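Local coordinates for four helix bundle protein (Bacteroides thetaiotaomicron VPI-5482, PDB 2RLD) that is of unknown function but belongs to the 23S rRNA-intervening sequence protein family, folds as a four-helix bundle and binds calcium ions, at residues N67-A72 / I112-T117; L16-R21 / T47-N52; F36-Q41 / E84-T89; E75-E80 / E106-L111. All coordinates share one frame; numbering follows the deposited sequence. Where two conformers were deposited one is given.

Followed from the N terminus, the chain is an up-and-down run of four helices. Helix 7-32 starts contact 2, and helix 38-57 starts contact 3 and, further along, at 47-52 closes contact 2. Helix 62-88 opens contact 1, then contact 4, and at 84-89 closes contact 3. Helix 94-116 closes contact 4 and, at its end, contact 1. Contact 4 is therefore nested inside contact 1, contact 3 crosses all the others, and contact 2 closes before contacts 1 and 4 open. Each successive pair of helices is tied. Contacts 1 and 3 lie on opposite sides of the chain's centre, about 26 Å apart between centres.

Contact 1. Residues N67-A72 / I112-T117; sequences NKLNIA and ISIIKT
The Leu-69 to Asn-70 peptide group is the flat surface touched in this contact, and the terminal methyl of Ile-115 lies over one of its faces. Ile-115 CD1 sits 3.9 Å from Leu-69 O and 4.0 Å from Asn-70 N, so the methyl is spread over the amide and does not single out one of its atoms. No ring takes part, and the Asn-70 amide at the periphery stays further off, against Gln-58 of a neighbouring subunit.

The rest of the grip is aliphatic. Ile-115 CG1 lies 3.9 Å from Leu-69 CB, low on the leucine stem. Ile-115 reaches this place because its CG1 branch stands opposite the carbonyl carbon (chi1 -68°) and from there extends toward helix 62-88. Leu-69 also meets Ile-114, the two side chains crossing at about a right angle, although their closest modelled carbons are too near each other to be trusted in detail. Leu-69 also packs on Ala-56 of helix 38-57 and Ile-114 on Lys-7 and Val-11 of helix 7-32, which joins the contact to the other two helices.

The short helical segments run nearly antiparallel, at 153°, with axes 9.9 Å apart. The side chain of Ile-114 is about 8 Å from the bound calcium ion, whose ligands include Asp-5, Asp-8 and Asn-9. With no hydrogen bond across the two segments, shape and the burial of methyl groups hold this end of the helix pair, a mainly apolar contact close to a calcium site.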
loop_
_atom_site.group_PDB
_atom_site.type_symbol
_atom_site.label_atom_id
_atom_site.label_comp_id
_atom_site.label_asym_id
_atom_site.label_seq_id
_atom_site.Cartn_x
_atom_site.Cartn_y
_atom_site.Cartn_z
ATOM N N ASN C 67 7.413 12.077 -20.445
ATOM C CA ASN C 67 6.440 11.688 -19.425
ATOM C C ASN C 67 7.051 10.920 -18.245
ATOM O O ASN C 67 6.724 11.177 -17.075
ATOM C CB ASN C 67 5.275 10.912 -20.050
ATOM C CG ASN C 67 4.255 11.841 -20.717
ATOM O OD1 ASN C 67 4.617 12.706 -21.516
ATOM N ND2 ASN C 67 2.983 11.675 -20.374
ATOM N N LYS C 68 7.956 9.997 -18.542
ATOM C CA LYS C 68 8.657 9.285 -17.479
ATOM C C LYS C 68 9.538 10.250 -16.676
ATOM O O LYS C 68 9.639 10.130 -15.445
ATOM C CB LYS C 68 9.465 8.116 -18.050
ATOM C CG LYS C 68 8.578 7.010 -18.617
ATOM C CD LYS C 68 7.798 6.319 -17.523
ATOM N N LEU C 69 10.144 11.234 -17.344
ATOM C CA LEU C 69 10.925 12.229 -16.616
ATOM C C LEU C 69 10.030 13.080 -15.717
ATOM O O LEU C 69 10.439 13.501 -14.626
ATOM C CB LEU C 69 11.717 13.112 -17.566
ATOM C CG LEU C 69 12.877 12.473 -18.341
ATOM C CD1 LEU C 69 13.695 13.565 -19.016
ATOM C CD2 LEU C 69 13.748 11.620 -17.423
ATOM N N ASN C 70 8.808 13.341 -16.166
ATOM C CA ASN C 70 7.859 14.091 -15.351
ATOM C C ASN C 70 7.460 13.323 -14.106
ATOM O O ASN C 70 7.274 13.930 -13.043
ATOM C CB ASN C 70 6.611 14.430 -16.153
ATOM C CG ASN C 70 5.685 15.408 -15.414
ATOM O OD1 ASN C 70 4.582 15.038 -15.007
ATOM N ND2 ASN C 70 6.133 16.663 -15.252
ATOM N N ILE C 71 7.333 11.998 -14.222
ATOM C CA ILE C 71 7.113 11.163 -13.025
ATOM C C ILE C 71 8.341 11.196 -12.092
ATOM O O ILE C 71 8.185 11.298 -10.869
ATOM C CB ILE C 71 6.783 9.699 -13.369
ATOM C CG1 ILE C 71 5.532 9.602 -14.248
ATOM C CG2 ILE C 71 6.550 8.871 -12.075
ATOM C CD1 ILE C 71 5.314 8.192 -14.812
ATOM N N ALA C 72 9.552 11.181 -12.653
ATOM C CA ALA C 72 10.781 11.362 -11.837
ATOM C C ALA C 72 10.753 12.694 -11.076
ATOM O O ALA C 72 11.074 12.765 -9.886
ATOM C CB ALA C 72 12.036 11.296 -12.726
ATOM N N ILE C 112 13.933 19.393 -15.136
ATOM C CA ILE C 112 13.152 20.476 -15.723
ATOM C C ILE C 112 13.780 20.964 -17.031
ATOM O O ILE C 112 13.068 21.219 -18.026
ATOM C CB ILE C 112 12.959 21.639 -14.731
ATOM C CG1 ILE C 112 12.029 21.188 -13.605
ATOM C CG2 ILE C 112 12.383 22.880 -15.463
ATOM C CD1 ILE C 112 12.136 22.004 -12.346
ATOM N N SER C 113 15.108 21.068 -17.050
ATOM C CA SER C 113 15.827 21.501 -18.245
ATOM C C SER C 113 15.543 20.559 -19.410
ATOM O O SER C 113 15.120 20.979 -20.481
ATOM C CB SER C 113 17.334 21.549 -17.977
ATOM O OG SER C 113 18.024 22.124 -19.071
ATOM N N ILE C 114 15.771 19.275 -19.189
ATOM C CA ILE C 114 15.500 18.276 -20.207
ATOM C C ILE C 114 14.040 18.417 -20.680
ATOM O O ILE C 114 13.764 18.607 -21.878
ATOM C CB ILE C 114 15.755 16.861 -19.660
ATOM C CG1 ILE C 114 17.250 16.649 -19.392
ATOM C CG2 ILE C 114 15.237 15.807 -20.628
ATOM C CD1 ILE C 114 17.542 15.555 -18.406
ATOM N N ILE C 115 13.115 18.376 -19.726
ATOM C CA ILE C 115 11.684 18.409 -20.032
ATOM C C ILE C 115 11.313 19.651 -20.835
ATOM O O ILE C 115 10.551 19.565 -21.805
ATOM C CB ILE C 115 10.831 18.337 -18.756
ATOM C CG1 ILE C 115 10.983 16.947 -18.118
ATOM C CG2 ILE C 115 9.347 18.626 -19.083
ATOM C CD1 ILE C 115 10.660 16.890 -16.637
ATOM N N LYS C 116 11.884 20.785 -20.441
ATOM C CA LYS C 116 11.620 22.065 -21.078
ATOM C C LYS C 116 12.477 22.269 -22.337
ATOM O O LYS C 116 12.123 23.069 -23.207
ATOM C CB LYS C 116 11.852 23.192 -20.065
ATOM N N THR C 117 13.591 21.547 -22.440
ATOM C CA THR C 117 14.505 21.677 -23.573
ATOM C C THR C 117 13.891 21.120 -24.855
ATOM O O THR C 117 14.605 20.797 -25.806
ATOM C CB THR C 117 15.844 20.948 -23.315
#

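Contact 2. Residues L16-R21 / T47-N52; sequences LEFAVR and TSIGAN. With EDO (1,2-ethanediol), chain S.
Ala-19 and Thr-47 bring their backbones strikingly close, the CA of Ala-19 lying only 4.5 Å from the CA of Thr-47. Such an approach depends on small residues: Ala-19 offers just a methyl, and Gly-50, one turn beyond Thr-47, has no side chain where it faces helix 7-32.

At the crossing the methyl of Thr-47 does the touching. Its CG2 is 3.9 Å from Ala-19 O and 4.2 Å from Ala-19 CB. The hydroxyl occupies the crowded position between backbone N and carbonyl carbon (chi1 61°), which turns it off the interface to bond Leu-43 O within its own helix, while CG2 is left to meet Ala-19. A 1,2-ethanediol, probably from the crystallisation liquor, adds a bond of 2.7 Å from its O2 to Thr-47 OG1 and another of 2.7 Å from its O1 to Ser-48 OG. With an alanine in place of Thr-47, Leu-43 O is likely to lose its hydroxyl partner and a small gap to open beside Ala-19.

Deeper in, Phe-18 and Ile-49 meet at a slant, the end methyl Ile-49 CD1 reaching Phe-18 CE2 at 3.8 Å. The ring goes on to touch Thr-79, Ile-100 and Ser-104, so it is shared among all four helices. On the outer flank, Tyr-81 and Trp-82 of a neighbouring subunit pack against Ala-19 and Thr-47. Small residues at the crossing and large apolar ones inside make this a close-packed pair of consecutive antiparallel helices in a four-helix bundle.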
loop_
_atom_site.group_PDB
_atom_site.type_symbol
_atom_site.label_atom_id
_atom_site.label_comp_id
_atom_site.label_asym_id
_atom_site.label_seq_id
_atom_site.Cartn_x
_atom_site.Cartn_y
_atom_site.Cartn_z
ATOM N N LEU C 16 21.082 7.829 -9.185
ATOM C CA LEU C 16 21.560 6.585 -8.568
ATOM C C LEU C 16 22.332 6.880 -7.280
ATOM O O LEU C 16 22.127 6.235 -6.232
ATOM C CB LEU C 16 22.394 5.804 -9.568
ATOM C CG LEU C 16 21.612 5.096 -10.667
ATOM C CD1 LEU C 16 22.516 4.733 -11.870
ATOM C CD2 LEU C 16 20.950 3.831 -10.103
ATOM N N GLU C 17 23.207 7.884 -7.336
ATOM C CA GLU C 17 23.900 8.331 -6.140
ATOM C C GLU C 17 22.891 8.769 -5.078
ATOM O O GLU C 17 23.032 8.462 -3.889
ATOM C CB GLU C 17 24.882 9.457 -6.463
ATOM C CG GLU C 17 26.078 9.020 -7.326
ATOM C CD GLU C 17 26.884 7.866 -6.742
ATOM O OE1 GLU C 17 27.148 7.828 -5.518
ATOM O OE2 GLU C 17 27.256 6.979 -7.524
ATOM N N PHE C 18 21.844 9.461 -5.515
ATOM C CA PHE C 18 20.831 9.950 -4.575
ATOM C C PHE C 18 20.053 8.802 -3.929
ATOM O O PHE C 18 19.795 8.827 -2.724
ATOM C CB PHE C 18 19.857 10.896 -5.268
ATOM C CG PHE C 18 18.904 11.583 -4.321
ATOM C CD1 PHE C 18 19.358 12.574 -3.464
ATOM C CD2 PHE C 18 17.567 11.233 -4.293
ATOM C CE1 PHE C 18 18.500 13.225 -2.612
ATOM C CE2 PHE C 18 16.684 11.893 -3.423
ATOM C CZ PHE C 18 17.150 12.889 -2.595
ATOM N N ALA C 19 19.670 7.801 -4.725
ATOM C CA ALA C 19 18.992 6.616 -4.221
ATOM C C ALA C 19 19.812 6.012 -3.072
ATOM O O ALA C 19 19.272 5.620 -2.031
ATOM C CB ALA C 19 18.778 5.582 -5.380
ATOM N N VAL C 20 21.130 5.967 -3.240
ATOM C CA VAL C 20 21.989 5.378 -2.217
ATOM C C VAL C 20 21.938 6.247 -0.913
ATOM O O VAL C 20 21.835 5.730 0.210
ATOM C CB VAL C 20 23.434 5.253 -2.714
ATOM C CG1 VAL C 20 24.369 4.913 -1.539
ATOM C CG2 VAL C 20 23.558 4.187 -3.882
ATOM N N ARG C 21 21.987 7.552 -1.073
ATOM C CA ARG C 21 21.867 8.443 0.064
ATOM C C ARG C 21 20.506 8.242 0.749
ATOM O O ARG C 21 20.420 8.250 1.982
ATOM C CB ARG C 21 22.019 9.892 -0.372
ATOM C CG ARG C 21 23.415 10.224 -0.917
ATOM C CD ARG C 21 23.728 11.713 -0.696
ATOM N NE ARG C 21 23.949 12.040 0.712
ATOM C CZ ARG C 21 24.015 13.286 1.187
ATOM N NH1 ARG C 21 23.858 14.327 0.373
ATOM N NH2 ARG C 21 24.201 13.492 2.482
ATOM N N THR C 47 14.015 6.777 -3.982
ATOM C CA THR C 47 14.606 5.773 -4.874
ATOM C C THR C 47 13.855 5.647 -6.190
ATOM O O THR C 47 14.428 5.205 -7.209
ATOM C CB THR C 47 14.705 4.365 -4.176
ATOM O OG1 THR C 47 13.389 3.924 -3.842
ATOM C CG2 THR C 47 15.621 4.437 -2.939
ATOM N N SER C 48 12.603 6.109 -6.217
ATOM C CA SER C 48 11.768 6.034 -7.426
ATOM C C SER C 48 12.170 7.085 -8.472
ATOM O O SER C 48 11.849 6.934 -9.651
ATOM C CB SER C 48 10.287 6.172 -7.087
ATOM O OG SER C 48 9.812 5.056 -6.328
ATOM N N ILE C 49 12.826 8.161 -8.039
ATOM C CA ILE C 49 13.355 9.164 -8.986
ATOM C C ILE C 49 14.224 8.427 -10.035
ATOM O O ILE C 49 13.932 8.455 -11.237
ATOM C CB ILE C 49 14.189 10.254 -8.265
ATOM C CG1 ILE C 49 13.374 10.947 -7.160
ATOM C CG2 ILE C 49 14.733 11.322 -9.249
ATOM C CD1 ILE C 49 14.225 11.865 -6.270
ATOM N N GLY C 50 15.241 7.690 -9.572
ATOM C CA GLY C 50 16.154 6.965 -10.496
ATOM C C GLY C 50 15.455 5.891 -11.310
ATOM O O GLY C 50 15.778 5.685 -12.489
ATOM N N ALA C 51 14.506 5.197 -10.688
ATOM C CA ALA C 51 13.786 4.136 -11.365
ATOM C C ALA C 51 12.994 4.685 -12.585
ATOM O O ALA C 51 12.954 4.071 -13.645
ATOM C CB ALA C 51 12.858 3.406 -10.390
ATOM N N ASN C 52 12.372 5.833 -12.429
ATOM C CA ASN C 52 11.649 6.428 -13.535
ATOM C C ASN C 52 12.559 6.982 -14.597
ATOM O O ASN C 52 12.212 6.937 -15.788
ATOM C CB ASN C 52 10.701 7.515 -13.034
ATOM C CG ASN C 52 9.438 6.921 -12.471
ATOM O OD1 ASN C 52 8.542 6.552 -13.245
ATOM N ND2 ASN C 52 9.352 6.806 -11.138
HETATM C C1 EDO S . 11.164 1.869 -7.807
HETATM O O1 EDO S . 10.397 3.049 -8.104
HETATM C C2 EDO S . 12.245 2.203 -6.779
HETATM O O2 EDO S . 11.659 2.651 -5.538
#

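Contact 3. Residues F36-Q41 / E84-T89; sequences FVMSKQ and ELLIRT. With EDO (1,2-ethanediol), chain L.
Met-38, a selenomethionine in this crystal, drives its side chain between Leu-85 and Leu-86 and makes the dense part of the contact almost alone. Its SE lies 3.7 Å from Leu-85 CD2, with the two side chains crossing near a right angle. The chain then bends at its last torsion (chi3 -77°), which carries the methyl away from Leu-85: Met-38 CE comes within 3.8 Å of Leu-86 CD2, along a side chain that slides past it in the opposite direction. The same methyl is 4.1 Å from Thr-89 OG1, a looser approach. Trp-82 and Tyr-91 also pack on Met-38, so the selenium arm is enclosed by residues of helix 62-88 and the loop after it.

Thr-89, just past the helix, is fixed by its own turn. Its OG1 gives a 2.7 Å hydrogen bond to Leu-85 O, an acceptor that also takes the backbone N of Thr-89, the two donors arriving from opposite faces of the carbonyl plane. One oxygen thus serves both the hydroxyl and the backbone N of the first residue to leave the helix.

Away from this core the contact slackens. Gln-41 reaches no residue of 84-89; its NE2 makes merely a weak 3.3 Å bond to O1 of a 1,2-ethanediol, which also bonds Ser-48 of a neighbouring subunit. Arg-88 is exposed but forms a salt bridge to Glu-17 of that subunit. The buried selenoether arm against paired leucines joins the start of helix 38-57 to the end of helix 62-88, a hydrophobic closure at one end of an antiparallel four-helix bundle.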
loop_
_atom_site.group_PDB
_atom_site.type_symbol
_atom_site.label_atom_id
_atom_site.label_comp_id
_atom_site.label_asym_id
_atom_site.label_seq_id
_atom_site.Cartn_x
_atom_site.Cartn_y
_atom_site.Cartn_z
ATOM N N PHE C 36 9.356 5.001 11.510
ATOM C CA PHE C 36 8.982 3.941 10.588
ATOM C C PHE C 36 8.003 4.362 9.511
ATOM O O PHE C 36 7.838 3.651 8.537
ATOM C CB PHE C 36 8.384 2.789 11.384
ATOM C CG PHE C 36 9.318 2.231 12.421
ATOM C CD1 PHE C 36 10.449 1.554 12.030
ATOM C CD2 PHE C 36 9.077 2.402 13.758
ATOM C CE1 PHE C 36 11.323 1.045 12.965
ATOM C CE2 PHE C 36 9.951 1.889 14.703
ATOM C CZ PHE C 36 11.077 1.215 14.293
ATOM N N VAL C 37 7.365 5.511 9.666
ATOM C CA VAL C 37 6.273 5.910 8.770
ATOM C C VAL C 37 6.794 6.846 7.667
ATOM O O VAL C 37 6.726 6.518 6.478
ATOM C CB VAL C 37 5.106 6.576 9.586
ATOM C CG1 VAL C 37 4.054 7.205 8.652
ATOM C CG2 VAL C 37 4.432 5.548 10.474
HETATM N N MSE C 38 7.359 7.988 8.057
HETATM C CA MSE C 38 7.896 8.908 7.089
HETATM C C MSE C 38 9.079 8.295 6.331
HETATM O O MSE C 38 9.236 8.487 5.116
HETATM C CB MSE C 38 8.224 10.251 7.759
HETATM C CG MSE C 38 7.031 10.825 8.455
HETATM SE SE MSE C 38 7.455 12.560 9.213
HETATM C CE MSE C 38 8.494 11.930 10.829
ATOM N N SER C 39 9.879 7.517 7.055
ATOM C CA SER C 39 11.034 6.844 6.485
ATOM C C SER C 39 10.635 5.943 5.320
ATOM O O SER C 39 11.299 5.944 4.258
ATOM C CB SER C 39 11.755 6.058 7.575
ATOM O OG SER C 39 10.934 5.064 8.151
ATOM N N LYS C 40 9.556 5.185 5.477
ATOM C CA LYS C 40 9.140 4.297 4.384
ATOM C C LYS C 40 8.665 5.085 3.177
ATOM O O LYS C 40 8.971 4.730 2.024
ATOM C CB LYS C 40 8.047 3.346 4.845
ATOM C CG LYS C 40 8.391 2.558 6.039
ATOM N N GLN C 41 7.982 6.193 3.428
ATOM C CA GLN C 41 7.474 7.039 2.349
ATOM C C GLN C 41 8.630 7.607 1.540
ATOM O O GLN C 41 8.632 7.547 0.314
ATOM C CB GLN C 41 6.624 8.168 2.873
ATOM C CG GLN C 41 5.348 7.740 3.551
ATOM C CD GLN C 41 4.216 7.566 2.601
ATOM O OE1 GLN C 41 4.406 7.089 1.480
ATOM N NE2 GLN C 41 3.014 7.947 3.034
ATOM N N GLU C 84 11.478 18.128 4.129
ATOM C CA GLU C 84 11.074 19.327 4.844
ATOM C C GLU C 84 10.355 18.964 6.141
ATOM O O GLU C 84 10.584 19.551 7.215
ATOM C CB GLU C 84 10.144 20.155 3.958
ATOM C CG GLU C 84 9.863 21.539 4.541
ATOM C CD GLU C 84 9.027 22.436 3.620
ATOM O OE1 GLU C 84 8.847 22.101 2.422
ATOM O OE2 GLU C 84 8.573 23.491 4.111
ATOM N N LEU C 85 9.451 17.997 6.042
ATOM C CA LEU C 85 8.770 17.488 7.241
ATOM C C LEU C 85 9.748 16.929 8.280
ATOM O O LEU C 85 9.626 17.213 9.477
ATOM C CB LEU C 85 7.734 16.431 6.839
ATOM C CG LEU C 85 6.752 15.975 7.902
ATOM C CD1 LEU C 85 6.137 17.121 8.696
ATOM C CD2 LEU C 85 5.691 15.100 7.221
ATOM N N LEU C 86 10.722 16.156 7.825
ATOM C CA LEU C 86 11.721 15.593 8.724
ATOM C C LEU C 86 12.570 16.647 9.457
ATOM O O LEU C 86 12.780 16.524 10.647
ATOM C CB LEU C 86 12.609 14.592 7.990
ATOM C CG LEU C 86 11.936 13.294 7.505
ATOM C CD1 LEU C 86 12.795 12.580 6.456
ATOM C CD2 LEU C 86 11.668 12.363 8.745
ATOM N N ILE C 87 13.018 17.706 8.772
ATOM C CA ILE C 87 13.744 18.784 9.483
ATOM C C ILE C 87 12.832 19.556 10.415
ATOM O O ILE C 87 13.204 19.855 11.542
ATOM C CB ILE C 87 14.541 19.728 8.514
ATOM C CG1 ILE C 87 15.423 20.725 9.307
ATOM C CG2 ILE C 87 13.623 20.487 7.575
ATOM C CD1 ILE C 87 16.461 20.076 10.153
ATOM N N ARG C 88 11.604 19.854 9.978
ATOM C CA ARG C 88 10.675 20.599 10.849
ATOM C C ARG C 88 10.291 19.843 12.107
ATOM O O ARG C 88 10.038 20.447 13.133
ATOM C CB ARG C 88 9.418 21.005 10.081
ATOM C CG ARG C 88 9.694 22.057 9.006
ATOM C CD ARG C 88 9.826 23.443 9.607
ATOM N NE ARG C 88 8.702 23.782 10.486
ATOM C CZ ARG C 88 7.522 24.210 10.063
ATOM N NH1 ARG C 88 7.262 24.325 8.768
ATOM N NH2 ARG C 88 6.585 24.491 10.940
ATOM N N THR C 89 10.296 18.518 12.049
ATOM C CA THR C 89 9.993 17.708 13.230
ATOM C C THR C 89 11.247 17.114 13.918
ATOM O O THR C 89 11.116 16.264 14.780
ATOM C CB THR C 89 9.012 16.587 12.867
ATOM O OG1 THR C 89 9.544 15.795 11.794
ATOM C CG2 THR C 89 7.667 17.181 12.447
HETATM C C1 EDO L . 2.357 9.131 -0.100
HETATM O O1 EDO L . 1.104 8.877 0.527
HETATM C C2 EDO L . 2.128 10.132 -1.217
HETATM O O2 EDO L . 2.111 9.461 -2.473
#

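Contact 4. Residues E75-E80 / E106-L111; sequences EANETE and EINKLL
Glu-80 and Asn-108 are aimed at each other by their torsions: Asn-108 holds its CG opposite the carbonyl carbon (chi1 -77°), and Glu-80, after a similar first step, bends at its second torsion (chi2 144°) to bring its carboxylate round to the amide. The two side chains come from opposite directions, with Glu-80 OE2 at 3.3 Å from Asn-108 CG and the carboxylate plane turned well out of the amide plane. The same OE2 is hydrogen-bonded to Ser-104 OG on helix 94-116. Were Glu-80 an alanine, Ser-104 OG would probably lose its carboxylate mate and a gap would face the Asn-108 amide.

Ala-76 packs closely against the asparagine. Its CA lies 6.5 Å from Asn-108 CA, and its methyl CB is 4.1 Å from Asn-108 CG, so a small residue lets the asparagine lie against helix 62-88. The segments belong to one antiparallel pair of the four-helix bundle, their N-to-C directions 156° apart and their axes 9.9 Å apart, and Ile-49 of helix 38-57 reaches Ala-76 from the bundle interior.

Asn-77 borders the amide of Asn-108 obliquely, yet in the conformer described its ND2 is hydrogen-bonded to Leu-73 O a turn earlier. Arg-54 of a neighbouring subunit packs over both Asn-77 and Glu-80 on this flank. On the inward flank Thr-79 OG1 bonds Glu-75 O at 2.8 Å and pairs with Ser-45 OG, while the backbone N of Thr-79 reaches Glu-75 O from the other face of its carbonyl plane.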
loop_
_atom_site.group_PDB
_atom_site.type_symbol
_atom_site.label_atom_id
_atom_site.label_comp_id
_atom_site.label_asym_id
_atom_site.label_seq_id
_atom_site.Cartn_x
_atom_site.Cartn_y
_atom_site.Cartn_z
ATOM N N GLU C 75 8.404 12.548 -8.156
ATOM C CA GLU C 75 9.029 11.793 -7.057
ATOM C C GLU C 75 10.079 12.652 -6.330
ATOM O O GLU C 75 10.180 12.630 -5.098
ATOM C CB GLU C 75 9.620 10.487 -7.591
ATOM C CG GLU C 75 8.598 9.484 -8.152
ATOM C CD GLU C 75 7.671 8.854 -7.110
ATOM O OE1 GLU C 75 7.681 9.241 -5.923
ATOM O OE2 GLU C 75 6.934 7.919 -7.500
ATOM N N ALA C 76 10.834 13.445 -7.077
ATOM C CA ALA C 76 11.778 14.414 -6.489
ATOM C C ALA C 76 11.044 15.421 -5.597
ATOM O O ALA C 76 11.484 15.709 -4.474
ATOM C CB ALA C 76 12.549 15.132 -7.592
ATOM N N ASN C 77 9.912 15.921 -6.077
ATOM C CA ASN C 77 9.141 16.864 -5.296
ATOM C C ASN C 77 8.534 16.251 -4.061
ATOM O O ASN C 77 8.573 16.871 -2.988
ATOM C CB ASN C 77 8.087 17.538 -6.143
ATOM C CG ASN C 77 8.641 18.721 -6.859
ATOM O OD1 ASN C 77 8.775 19.793 -6.261
ATOM N ND2 ASN C 77 9.007 18.544 -8.122
ATOM N N GLU C 78 8.033 15.024 -4.169
ATOM C CA GLU C 78 7.510 14.358 -2.960
ATOM C C GLU C 78 8.623 14.140 -1.933
ATOM O O GLU C 78 8.429 14.347 -0.725
ATOM C CB GLU C 78 6.837 13.034 -3.307
ATOM C CG GLU C 78 6.119 12.476 -2.088
ATOM C CD GLU C 78 5.551 11.094 -2.260
ATOM O OE1 GLU C 78 5.259 10.698 -3.411
ATOM O OE2 GLU C 78 5.394 10.414 -1.220
ATOM N N THR C 79 9.787 13.753 -2.417
ATOM C CA THR C 79 10.946 13.508 -1.548
ATOM C C THR C 79 11.285 14.804 -0.797
ATOM O O THR C 79 11.580 14.778 0.388
ATOM C CB THR C 79 12.165 13.017 -2.379
ATOM O OG1 THR C 79 11.843 11.781 -3.043
ATOM C CG2 THR C 79 13.399 12.813 -1.494
ATOM N N GLU C 80 11.253 15.922 -1.508
ATOM C CA GLU C 80 11.526 17.249 -0.909
ATOM C C GLU C 80 10.505 17.587 0.184
ATOM O O GLU C 80 10.842 18.170 1.206
ATOM C CB GLU C 80 11.630 18.289 -2.032
ATOM C CG GLU C 80 12.978 18.103 -2.773
ATOM C CD GLU C 80 12.942 18.342 -4.274
ATOM O OE1 GLU C 80 11.969 18.951 -4.769
ATOM O OE2 GLU C 80 13.899 17.890 -4.956
ATOM N N GLU C 106 19.079 19.678 -7.082
ATOM C CA GLU C 106 19.932 19.580 -8.271
ATOM C C GLU C 106 19.276 18.689 -9.321
ATOM O O GLU C 106 19.341 18.980 -10.501
ATOM C CB GLU C 106 21.315 19.037 -7.895
ATOM C CG GLU C 106 22.246 18.794 -9.060
ATOM C CD GLU C 106 23.608 18.250 -8.627
ATOM O OE1 GLU C 106 23.682 17.516 -7.606
ATOM O OE2 GLU C 106 24.611 18.568 -9.305
ATOM N N ILE C 107 18.666 17.579 -8.888
ATOM C CA ILE C 107 17.974 16.671 -9.802
ATOM C C ILE C 107 16.726 17.323 -10.398
ATOM O O ILE C 107 16.467 17.183 -11.607
ATOM C CB ILE C 107 17.654 15.297 -9.109
ATOM C CG1 ILE C 107 18.950 14.518 -8.874
ATOM C CG2 ILE C 107 16.634 14.468 -9.903
ATOM C CD1 ILE C 107 18.788 13.332 -7.958
ATOM N N ASN C 108 15.966 18.047 -9.573
ATOM C CA ASN C 108 14.837 18.836 -10.076
ATOM C C ASN C 108 15.229 19.703 -11.276
ATOM O O ASN C 108 14.551 19.735 -12.306
ATOM C CB ASN C 108 14.314 19.783 -9.004
ATOM C CG ASN C 108 13.476 19.098 -7.964
ATOM O OD1 ASN C 108 13.750 17.974 -7.577
ATOM N ND2 ASN C 108 12.437 19.792 -7.492
ATOM N N LYS C 109 16.335 20.414 -11.108
ATOM C CA LYS C 109 16.783 21.422 -12.065
ATOM C C LYS C 109 17.112 20.759 -13.409
ATOM O O LYS C 109 16.705 21.236 -14.475
ATOM C CB LYS C 109 18.011 22.103 -11.481
ATOM C CG LYS C 109 18.610 23.207 -12.316
ATOM C CD LYS C 109 19.877 23.746 -11.663
ATOM C CE LYS C 109 20.896 22.646 -11.412
ATOM N NZ LYS C 109 22.289 23.089 -11.655
ATOM N N LEU C 110 17.833 19.644 -13.348
ATOM C CA LEU C 110 18.232 18.940 -14.559
ATOM C C LEU C 110 17.004 18.335 -15.268
ATOM O O LEU C 110 16.855 18.438 -16.508
ATOM C CB LEU C 110 19.250 17.855 -14.202
ATOM C CG LEU C 110 20.561 18.381 -13.597
ATOM C CD1 LEU C 110 21.427 17.258 -12.986
ATOM C CD2 LEU C 110 21.323 19.150 -14.663
ATOM N N LEU C 111 16.107 17.728 -14.484
ATOM C CA LEU C 111 14.886 17.165 -15.077
ATOM C C LEU C 111 14.051 18.235 -15.769
ATOM O O LEU C 111 13.555 18.039 -16.882
ATOM C CB LEU C 111 14.044 16.444 -14.036
ATOM C CG LEU C 111 14.663 15.181 -13.442
ATOM C CD1 LEU C 111 13.859 14.781 -12.209
ATOM C CD2 LEU C 111 14.692 14.057 -14.468
#